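Local coordinates for precorrin-6Y C5,15-methyltransferase (Decarboxylating) (Geobacter metallireducens, PDB 3E05), which probably methylates and decarboxylates a precorrin, using S-adenosyl-methionine, in cobalamin biosynthesis, this chain being the C-terminal domain of the longer enzyme, at residues D[31-36]-D[56-61]. Residues are numbered along the deposited sequence; the frame is centred on the assembly and turned at random.
Sequences VTLSKL and IEASNL
Glu-57 OE2 takes a salt bridge from Arg-29 NH1, one helical turn before Leu-33, and a hydrogen bond from the backbone N of Ile-11, ahead of helix 26-35, with a weak one from Gly-10 N. Leu-33 CD1 lies 3.7 Å from both CB and OE1 of Glu-57, the two side chains crossing at about a right angle. The glutamate thus meets the leucine while its charge is met by the arginine. Leu-33 carries the contact from its side. Its CG stands anti to the carbonyl carbon (chi1 -69°), and the fork at CG then parts the methyls, CD1 going to Glu-57 and CD2 resting 3.8 Å from Ala-58 CB. Further along, Leu-61 CD1 reaches Leu-33 CB at 4.1 Å. Cutting Leu-33 back to an alanine here removes both methyls, which is likely to leave Ala-58 CB and Glu-57 CB without their apolar partner. The axes of helices 31-35 and 56-61 cross at -49°, 10.7 Å apart at closest approach. The strand order 3-2-1-4-5-7-6 fits a class I (Rossmann-like) methyltransferase fold, in which helix 53-61 follows the first strand, 43-47, and helix 26-35 precedes it. Thr-32, Lys-35 and Leu-36 touch strand 137-142, Val-31, Thr-32 and Lys-35 touch strand 180-193, and Val-31 and Leu-61 each meet their own counterpart in a second subunit.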
ATOM      1  N   VAL D  31       8.138   8.459  10.841  1.00 22.04           N
ATOM      2  CA  VAL D  31       6.701   8.637  11.133  1.00 22.59           C
ATOM      3  C   VAL D  31       6.409   8.426  12.636  1.00 23.64           C
ATOM      4  O   VAL D  31       5.643   9.184  13.236  1.00 23.27           O
ATOM      5  CB  VAL D  31       5.813   7.656  10.300  1.00 25.06           C
ATOM      6  CG1 VAL D  31       4.328   7.944  10.533  1.00 27.25           C
ATOM      7  CG2 VAL D  31       6.139   7.762   8.807  1.00 21.08           C
ATOM      8  N   THR D  32       7.048   7.427  13.226  1.00 24.05           N
ATOM      9  CA  THR D  32       6.897   7.121  14.677  1.00 25.48           C
ATOM     10  C   THR D  32       7.318   8.327  15.542  1.00 22.32           C
ATOM     11  O   THR D  32       6.571   8.756  16.438  1.00 24.42           O
ATOM     12  CB  THR D  32       7.702   5.861  15.049  1.00 26.50           C
ATOM     13  OG1 THR D  32       7.172   4.736  14.352  1.00 29.11           O
ATOM     14  CG2 THR D  32       7.679   5.563  16.553  1.00 26.42           C
ATOM     15  N   LEU D  33       8.475   8.895  15.225  1.00 28.27           N
ATOM     16  CA  LEU D  33       9.003  10.087  15.922  1.00 24.70           C
ATOM     17  C   LEU D  33       8.094  11.300  15.758  1.00 28.81           C
ATOM     18  O   LEU D  33       7.848  12.010  16.718  1.00 30.06           O
ATOM     19  CB  LEU D  33      10.412  10.395  15.426  1.00 23.51           C
ATOM     20  CG  LEU D  33      11.457   9.359  15.859  1.00 28.67           C
ATOM     21  CD1 LEU D  33      12.671   9.491  14.997  1.00 28.51           C
ATOM     22  CD2 LEU D  33      11.772   9.439  17.352  1.00 29.58           C
ATOM     23  N   SER D  34       7.578  11.504  14.539  1.00 22.81           N
ATOM     24  CA  SER D  34       6.521  12.474  14.254  1.00 26.61           C
ATOM     25  C   SER D  34       5.300  12.289  15.159  1.00 23.82           C
ATOM     26  O   SER D  34       4.852  13.238  15.800  1.00 31.06           O
ATOM     27  CB  SER D  34       6.088  12.360  12.782  1.00 28.57           C
ATOM     28  OG  SER D  34       5.559  13.573  12.301  1.00 36.44           O
ATOM     29  N   LYS D  35       4.796  11.061  15.222  1.00 23.10           N
ATOM     30  CA  LYS D  35       3.612  10.738  16.020  1.00 24.41           C
ATOM     31  C   LYS D  35       3.876  10.924  17.527  1.00 28.82           C
ATOM     32  O   LYS D  35       2.959  11.231  18.297  1.00 30.83           O
ATOM     33  CB  LYS D  35       3.134   9.301  15.737  1.00 24.81           C
ATOM     34  CG  LYS D  35       2.545   9.060  14.305  1.00 27.32           C
ATOM     35  CD  LYS D  35       1.367   9.974  13.966  1.00 28.81           C
ATOM     36  CE  LYS D  35       0.909   9.738  12.515  1.00 23.19           C
ATOM     37  NZ  LYS D  35      -0.252  10.557  12.171  1.00 25.47           N
ATOM     38  N   LEU D  36       5.129  10.752  17.940  1.00 28.25           N
ATOM     39  CA  LEU D  36       5.498  10.969  19.347  1.00 30.19           C
ATOM     40  C   LEU D  36       5.435  12.435  19.809  1.00 32.74           C
ATOM     41  O   LEU D  36       5.482  12.689  21.012  1.00 33.78           O
ATOM     42  CB  LEU D  36       6.868  10.378  19.651  1.00 28.23           C
ATOM     43  CG  LEU D  36       6.896   8.861  19.895  1.00 26.17           C
ATOM     44  CD1 LEU D  36       8.277   8.293  19.669  1.00 25.98           C
ATOM     45  CD2 LEU D  36       6.412   8.555  21.329  1.00 26.65           C
ATOM     46  N   ILE D  56      17.614   6.490  19.705  1.00 25.72           N
ATOM     47  CA  ILE D  56      18.783   7.226  19.216  1.00 30.99           C
ATOM     48  C   ILE D  56      18.392   8.462  18.401  1.00 33.76           C
ATOM     49  O   ILE D  56      18.897   9.557  18.644  1.00 29.91           O
ATOM     50  CB  ILE D  56      19.751   6.299  18.455  1.00 32.74           C
ATOM     51  CG1 ILE D  56      20.510   5.418  19.455  1.00 34.45           C
ATOM     52  CG2 ILE D  56      20.721   7.077  17.582  1.00 34.16           C
ATOM     53  CD1 ILE D  56      21.252   4.280  18.803  1.00 32.48           C
ATOM     54  N   GLU D  57      17.478   8.304  17.449  1.00 31.65           N
ATOM     55  CA  GLU D  57      16.984   9.476  16.705  1.00 29.14           C
ATOM     56  C   GLU D  57      16.123  10.444  17.550  1.00 27.03           C
ATOM     57  O   GLU D  57      16.208  11.663  17.385  1.00 27.06           O
ATOM     58  CB  GLU D  57      16.316   9.050  15.381  1.00 27.78           C
ATOM     59  CG  GLU D  57      17.335   8.525  14.364  1.00 29.05           C
ATOM     60  CD  GLU D  57      16.747   8.248  13.009  1.00 29.41           C
ATOM     61  OE1 GLU D  57      15.547   8.522  12.803  1.00 31.12           O
ATOM     62  OE2 GLU D  57      17.480   7.739  12.142  1.00 32.63           O
ATOM     63  N   ALA D  58      15.346   9.902  18.491  1.00 26.26           N
ATOM     64  CA  ALA D  58      14.639  10.715  19.494  1.00 30.85           C
ATOM     65  C   ALA D  58      15.598  11.605  20.294  1.00 32.55           C
ATOM     66  O   ALA D  58      15.278  12.762  20.593  1.00 32.45           O
ATOM     67  CB  ALA D  58      13.892   9.839  20.446  1.00 30.20           C
ATOM     68  N   SER D  59      16.754  11.040  20.641  1.00 34.35           N
ATOM     69  CA  SER D  59      17.778  11.741  21.410  1.00 31.20           C
ATOM     70  C   SER D  59      18.396  12.885  20.613  1.00 34.93           C
ATOM     71  O   SER D  59      18.785  13.906  21.187  1.00 37.41           O
ATOM     72  CB  SER D  59      18.837  10.761  21.922  1.00 30.63           C
ATOM     73  OG  SER D  59      19.830  10.506  20.950  1.00 31.87           O
ATOM     74  N   ASN D  60      18.467  12.724  19.291  1.00 33.59           N
ATOM     75  CA  ASN D  60      18.917  13.798  18.418  1.00 35.11           C
ATOM     76  C   ASN D  60      17.916  14.955  18.388  1.00 38.54           C
ATOM     77  O   ASN D  60      18.308  16.130  18.281  1.00 34.89           O
ATOM     78  CB  ASN D  60      19.170  13.277  17.010  1.00 34.66           C
ATOM     79  CG  ASN D  60      20.414  12.418  16.911  1.00 42.60           C
ATOM     80  OD1 ASN D  60      21.262  12.415  17.804  1.00 42.42           O
ATOM     81  ND2 ASN D  60      20.539  11.700  15.807  1.00 34.62           N
ATOM     82  N   LEU D  61      16.631  14.612  18.510  1.00 37.68           N
ATOM     83  CA  LEU D  61      15.533  15.583  18.481  1.00 35.59           C
ATOM     84  C   LEU D  61      15.301  16.234  19.834  1.00 39.29           C
ATOM     85  O   LEU D  61      14.695  17.311  19.917  1.00 40.09           O
ATOM     86  CB  LEU D  61      14.224  14.916  18.043  1.00 39.25           C
ATOM     87  CG  LEU D  61      14.089  14.286  16.649  1.00 34.19           C
ATOM     88  CD1 LEU D  61      12.767  13.524  16.532  1.00 33.46           C
ATOM     89  CD2 LEU D  61      14.155  15.323  15.604  1.00 34.88           C
TER